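Local atomic coordinates of hypothetical protein (Parabacteroides merdae, PDB entry 4OO3), a protein that is of unknown function but is probably an oxidoreductase that binds NAD(P) in a Rossmann-fold domain. Residues 28-42 / 62-74. Sequence-based numbering, arbitrary orientation.
Sequences QKVSYPQVSKDVYVY and RAENPTAWNEIVY
With CG anti to its own carbonyl carbon (chi1 -56°), Trp-69 swings its indole against segment 28-42, where NE1 donates to Gln-28 O at 2.7 Å. NE1 approaches in the carbonyl plane, on a lone pair of the oxygen, but the bond is bent, with 138° at the hydrogen. The six-membered ring reaches on toward Val-35. Its CZ3 meets Val-35 CG1 at 3.7 Å, Val-39 CG2 packs on CE3, and the carbonyl oxygens of Val-30, Ser-36 and Lys-37 line the edge of the six-membered ring, in its plane. Replacing the indole with an alanine is likely to leave Gln-28 O without this donor and to open a gap beside Val-35 and Val-39.

Arg-62 stays extended from CG to NE and reaches Lys-29 O end-on, with NH1 at 2.8 Å and NH2 at 3.0 Å. That oxygen lies in the guanidinium plane. NH2 also donates to Asn-65 O and NE to Glu-64 O, which fixes the rotation of the group. Lys-29 itself turns to a salt bridge with Glu-396.

Strand 38-43, helix 47-61 and strand 70-75 form a beta-alpha-beta unit of the Rossmann domain, its two parallel strands side by side, and 70-75 is the outermost strand of its parallel sheet. Five backbone bonds join them, from Asn-70 N to Lys-37 O through Tyr-74 N to Val-41 O.

On one face, Asn-70 ND2 meets Asp-38 OD1 at 2.8 Å from above the carboxylate plane. Farther along, Ile-72 CD1 presses on Tyr-40 CE1 at 3.3 Å, the two side chains running alongside. On the other face, the bent Glu-71 chain sets OE2 3.4 Å from Val-39 CB.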
loop_
_atom_site.group_PDB
_atom_site.type_symbol
_atom_site.label_atom_id
_atom_site.label_comp_id
_atom_site.label_asym_id
_atom_site.label_seq_id
_atom_site.Cartn_x
_atom_site.Cartn_y
_atom_site.Cartn_z
ATOM N N GLN A 28 12.221 5.171 10.067
ATOM C CA GLN A 28 13.456 5.395 10.810
ATOM C C GLN A 28 14.228 4.107 11.110
ATOM O O GLN A 28 15.178 4.121 11.896
ATOM C CB GLN A 28 13.128 6.110 12.119
ATOM C CG GLN A 28 12.545 7.495 11.935
ATOM C CD GLN A 28 12.256 8.161 13.261
ATOM O OE1 GLN A 28 13.132 8.258 14.130
ATOM N NE2 GLN A 28 11.021 8.607 13.439
ATOM N N LYS A 29 13.824 3.003 10.486
ATOM C CA LYS A 29 14.504 1.710 10.639
ATOM C C LYS A 29 15.990 1.794 10.281
ATOM O O LYS A 29 16.808 1.069 10.856
ATOM C CB LYS A 29 13.813 0.657 9.762
ATOM C CG LYS A 29 14.390 -0.756 9.812
ATOM C CD LYS A 29 13.867 -1.541 11.003
ATOM C CE LYS A 29 14.206 -3.018 10.894
ATOM N NZ LYS A 29 13.279 -3.858 11.701
ATOM N N VAL A 30 16.338 2.657 9.328
ATOM C CA VAL A 30 17.743 2.836 8.949
ATOM C C VAL A 30 18.134 4.306 8.944
ATOM O O VAL A 30 17.285 5.187 8.794
ATOM C CB VAL A 30 18.077 2.191 7.578
ATOM C CG1 VAL A 30 17.486 0.788 7.479
ATOM C CG2 VAL A 30 17.574 3.040 6.433
ATOM N N SER A 31 19.432 4.547 9.080
ATOM C CA SER A 31 19.970 5.891 9.257
ATOM C C SER A 31 20.397 6.527 7.931
ATOM O O SER A 31 21.573 6.516 7.577
ATOM C CB SER A 31 21.169 5.838 10.209
ATOM O OG SER A 31 20.859 5.088 11.367
ATOM N N TYR A 32 19.444 7.104 7.212
ATOM C CA TYR A 32 19.756 7.819 5.966
ATOM C C TYR A 32 20.549 9.091 6.307
ATOM O O TYR A 32 20.127 9.867 7.164
ATOM C CB TYR A 32 18.472 8.162 5.197
ATOM C CG TYR A 32 17.542 6.982 5.010
ATOM C CD1 TYR A 32 17.759 6.054 3.993
ATOM C CD2 TYR A 32 16.456 6.783 5.859
ATOM C CE1 TYR A 32 16.917 4.965 3.817
ATOM C CE2 TYR A 32 15.606 5.699 5.694
ATOM C CZ TYR A 32 15.838 4.793 4.668
ATOM O OH TYR A 32 15.012 3.704 4.507
ATOM N N PRO A 33 21.717 9.297 5.661
ATOM C CA PRO A 33 22.545 10.461 5.983
ATOM C C PRO A 33 21.810 11.796 5.866
ATOM O O PRO A 33 22.094 12.717 6.631
ATOM C CB PRO A 33 23.678 10.396 4.948
ATOM C CG PRO A 33 23.725 8.982 4.501
ATOM C CD PRO A 33 22.312 8.475 4.592
ATOM N N GLN A 34 20.884 11.893 4.911
ATOM C CA GLN A 34 20.039 13.080 4.742
ATOM C C GLN A 34 19.239 13.428 5.985
ATOM O O GLN A 34 18.907 14.590 6.199
ATOM C CB GLN A 34 19.032 12.872 3.609
ATOM C CG GLN A 34 19.494 13.312 2.238
ATOM C CD GLN A 34 18.472 12.953 1.180
ATOM O OE1 GLN A 34 18.215 11.776 0.949
ATOM N NE2 GLN A 34 17.876 13.960 0.544
ATOM N N VAL A 35 18.893 12.422 6.782
ATOM C CA VAL A 35 17.954 12.630 7.875
ATOM C C VAL A 35 18.660 12.948 9.190
ATOM O O VAL A 35 19.452 12.148 9.707
ATOM C CB VAL A 35 17.005 11.433 8.047
ATOM C CG1 VAL A 35 15.976 11.736 9.124
ATOM C CG2 VAL A 35 16.299 11.138 6.730
ATOM N N SER A 36 18.358 14.131 9.714
ATOM C CA SER A 36 18.904 14.589 10.988
ATOM C C SER A 36 18.492 13.626 12.084
ATOM O O SER A 36 17.366 13.126 12.084
ATOM C CB SER A 36 18.398 16.000 11.300
ATOM O OG SER A 36 18.330 16.232 12.689
ATOM N N LYS A 37 19.408 13.367 13.014
ATOM C CA LYS A 37 19.134 12.455 14.125
ATOM C C LYS A 37 18.059 12.966 15.077
ATOM O O LYS A 37 17.423 12.165 15.760
ATOM C CB LYS A 37 20.406 12.152 14.905
ATOM C CG LYS A 37 21.156 10.934 14.402
ATOM C CD LYS A 37 21.765 11.134 13.027
ATOM C CE LYS A 37 22.486 9.868 12.600
ATOM N NZ LYS A 37 23.348 10.079 11.413
ATOM N N ASP A 38 17.860 14.284 15.115
ATOM C CA ASP A 38 16.841 14.900 15.964
ATOM C C ASP A 38 15.498 14.805 15.269
ATOM O O ASP A 38 15.322 15.326 14.170
ATOM C CB ASP A 38 17.165 16.374 16.251
ATOM C CG ASP A 38 18.399 16.554 17.128
ATOM O OD1 ASP A 38 18.735 15.655 17.924
ATOM O OD2 ASP A 38 19.036 17.621 17.036
ATOM N N VAL A 39 14.556 14.137 15.918
ATOM C CA VAL A 39 13.238 13.913 15.356
ATOM C C VAL A 39 12.177 14.470 16.305
ATOM O O VAL A 39 12.206 14.216 17.505
ATOM C CB VAL A 39 13.009 12.409 15.089
ATOM C CG1 VAL A 39 11.579 12.137 14.620
ATOM C CG2 VAL A 39 14.019 11.901 14.068
ATOM N N TYR A 40 11.231 15.214 15.750
ATOM C CA TYR A 40 10.220 15.893 16.543
ATOM C C TYR A 40 8.899 15.138 16.500
ATOM O O TYR A 40 8.294 14.991 15.442
ATOM C CB TYR A 40 10.086 17.336 16.053
ATOM C CG TYR A 40 11.397 18.081 16.187
ATOM C CD1 TYR A 40 11.760 18.663 17.393
ATOM C CD2 TYR A 40 12.300 18.157 15.126
ATOM C CE1 TYR A 40 12.967 19.324 17.543
ATOM C CE2 TYR A 40 13.517 18.817 15.269
ATOM C CZ TYR A 40 13.841 19.395 16.480
ATOM O OH TYR A 40 15.037 20.055 16.651
ATOM N N VAL A 41 8.473 14.638 17.656
ATOM C CA VAL A 41 7.216 13.898 17.790
ATOM C C VAL A 41 6.151 14.760 18.483
ATOM O O VAL A 41 6.409 15.354 19.532
ATOM C CB VAL A 41 7.429 12.605 18.618
ATOM C CG1 VAL A 41 6.105 11.893 18.889
ATOM C CG2 VAL A 41 8.417 11.670 17.926
ATOM N N TYR A 42 4.964 14.827 17.882
ATOM C CA TYR A 42 3.797 15.463 18.485
ATOM C C TYR A 42 2.632 14.485 18.443
ATOM O O TYR A 42 2.260 13.993 17.371
ATOM C CB TYR A 42 3.410 16.727 17.714
ATOM C CG TYR A 42 4.500 17.765 17.681
ATOM C CD1 TYR A 42 5.512 17.687 16.744
ATOM C CD2 TYR A 42 4.526 18.809 18.595
ATOM C CE1 TYR A 42 6.527 18.623 16.703
ATOM C CE2 TYR A 42 5.542 19.760 18.563
ATOM C CZ TYR A 42 6.540 19.651 17.610
ATOM O OH TYR A 42 7.553 20.562 17.540
ATOM N N ARG A 62 19.636 -1.978 18.995
ATOM C CA ARG A 62 19.821 -3.265 18.327
ATOM C C ARG A 62 21.299 -3.533 18.075
ATOM O O ARG A 62 22.103 -2.606 18.013
ATOM C CB ARG A 62 19.043 -3.317 17.008
ATOM C CG ARG A 62 19.740 -2.636 15.843
ATOM C CD ARG A 62 18.839 -2.536 14.623
ATOM N NE ARG A 62 19.426 -1.621 13.641
ATOM C CZ ARG A 62 18.740 -0.853 12.798
ATOM N NH1 ARG A 62 17.414 -0.869 12.783
ATOM N NH2 ARG A 62 19.396 -0.057 11.962
ATOM N N ALA A 63 21.632 -4.806 17.887
ATOM C CA ALA A 63 23.017 -5.258 17.808
ATOM C C ALA A 63 23.735 -4.844 16.521
ATOM O O ALA A 63 24.891 -4.425 16.578
ATOM C CB ALA A 63 23.082 -6.769 17.988
ATOM N N GLU A 64 23.062 -4.971 15.375
ATOM C CA GLU A 64 23.656 -4.626 14.071
ATOM C C GLU A 64 23.249 -3.227 13.643
ATOM O O GLU A 64 22.059 -2.937 13.537
ATOM C CB GLU A 64 23.231 -5.617 12.979
ATOM C CG GLU A 64 23.951 -6.960 13.008
ATOM C CD GLU A 64 25.354 -6.935 12.406
ATOM O OE1 GLU A 64 25.623 -6.141 11.475
ATOM O OE2 GLU A 64 26.195 -7.738 12.857
ATOM N N ASN A 65 24.240 -2.374 13.391
ATOM C CA ASN A 65 24.015 -1.018 12.888
ATOM C C ASN A 65 22.883 -0.306 13.608
ATOM O O ASN A 65 21.893 0.084 12.986
ATOM C CB ASN A 65 23.726 -1.053 11.390
ATOM C CG ASN A 65 24.826 -1.732 10.607
ATOM O OD1 ASN A 65 26.004 -1.454 10.805
ATOM N ND2 ASN A 65 24.445 -2.631 9.712
ATOM N N PRO A 66 23.021 -0.138 14.931
ATOM C CA PRO A 66 21.964 0.553 15.649
ATOM C C PRO A 66 21.817 1.970 15.136
ATOM O O PRO A 66 22.791 2.571 14.682
ATOM C CB PRO A 66 22.450 0.544 17.103
ATOM C CG PRO A 66 23.923 0.356 17.025
ATOM C CD PRO A 66 24.176 -0.448 15.788
ATOM N N THR A 67 20.597 2.482 15.174
ATOM C CA THR A 67 20.342 3.863 14.821
ATOM C C THR A 67 20.683 4.729 16.031
ATOM O O THR A 67 20.979 4.214 17.103
ATOM C CB THR A 67 18.877 4.065 14.408
ATOM O OG1 THR A 67 18.015 3.663 15.476
ATOM C CG2 THR A 67 18.554 3.230 13.169
ATOM N N ALA A 68 20.653 6.043 15.847
ATOM C CA ALA A 68 20.956 6.984 16.920
ATOM C C ALA A 68 19.946 8.137 16.922
ATOM O O ALA A 68 20.334 9.307 16.973
ATOM C CB ALA A 68 22.374 7.511 16.765
ATOM N N TRP A 69 18.654 7.801 16.883
ATOM C CA TRP A 69 17.606 8.822 16.833
ATOM C C TRP A 69 17.426 9.490 18.182
ATOM O O TRP A 69 17.409 8.818 19.215
ATOM C CB TRP A 69 16.265 8.235 16.406
ATOM C CG TRP A 69 16.320 7.535 15.104
ATOM C CD1 TRP A 69 16.180 6.201 14.893
ATOM C CD2 TRP A 69 16.550 8.127 13.819
ATOM N NE1 TRP A 69 16.297 5.922 13.559
ATOM C CE2 TRP A 69 16.525 7.083 12.874
ATOM C CE3 TRP A 69 16.760 9.434 13.376
ATOM C CZ2 TRP A 69 16.709 7.303 11.507
ATOM C CZ3 TRP A 69 16.944 9.653 12.023
ATOM C CH2 TRP A 69 16.914 8.589 11.100
ATOM N N ASN A 70 17.302 10.815 18.157
ATOM C CA ASN A 70 16.964 11.599 19.334
ATOM C C ASN A 70 15.520 12.077 19.228
ATOM O O ASN A 70 15.219 13.034 18.506
ATOM C CB ASN A 70 17.901 12.788 19.454
ATOM C CG ASN A 70 17.581 13.659 20.644
ATOM O OD1 ASN A 70 17.087 13.186 21.664
ATOM N ND2 ASN A 70 17.872 14.946 20.520
ATOM N N GLU A 71 14.625 11.396 19.934
ATOM C CA GLU A 71 13.206 11.693 19.854
ATOM C C GLU A 71 12.849 12.813 20.830
ATOM O O GLU A 71 12.809 12.613 22.040
ATOM C CB GLU A 71 12.390 10.432 20.135
ATOM C CG GLU A 71 12.692 9.276 19.188
ATOM C CD GLU A 71 12.114 9.480 17.805
ATOM O OE1 GLU A 71 10.885 9.655 17.691
ATOM O OE2 GLU A 71 12.887 9.436 16.826
ATOM N N ILE A 72 12.624 14.005 20.287
ATOM C CA ILE A 72 12.190 15.145 21.075
ATOM C C ILE A 72 10.669 15.142 21.075
ATOM O O ILE A 72 10.043 15.532 20.097
ATOM C CB ILE A 72 12.724 16.463 20.494
ATOM C CG1 ILE A 72 14.256 16.418 20.408
ATOM C CG2 ILE A 72 12.276 17.632 21.355
ATOM C CD1 ILE A 72 14.852 17.404 19.429
ATOM N N VAL A 73 10.086 14.709 22.183
ATOM C CA VAL A 73 8.671 14.357 22.236
ATOM C C VAL A 73 7.822 15.440 22.887
ATOM O O VAL A 73 8.208 16.023 23.896
ATOM C CB VAL A 73 8.475 13.048 23.022
ATOM C CG1 VAL A 73 6.995 12.678 23.105
ATOM C CG2 VAL A 73 9.297 11.924 22.392
ATOM N N TYR A 74 6.666 15.700 22.285
ATOM C CA TYR A 74 5.621 16.499 22.900
ATOM C C TYR A 74 4.310 15.725 22.884
ATOM O O TYR A 74 3.803 15.369 21.808
ATOM C CB TYR A 74 5.400 17.810 22.161
ATOM C CG TYR A 74 4.325 18.614 22.837
ATOM C CD1 TYR A 74 4.638 19.474 23.886
ATOM C CD2 TYR A 74 2.984 18.471 22.476
ATOM C CE1 TYR A 74 3.653 20.199 24.529
ATOM C CE2 TYR A 74 1.994 19.189 23.114
ATOM C CZ TYR A 74 2.335 20.050 24.141
ATOM O OH TYR A 74 1.369 20.766 24.788
HETATM O O HOH W 1 15.678 -3.205 13.992
HETATM O O HOH W 2 20.296 7.344 12.899
HETATM O O HOH W 3 22.489 2.970 11.730
HETATM O O HOH W 4 8.323 17.607 19.602
#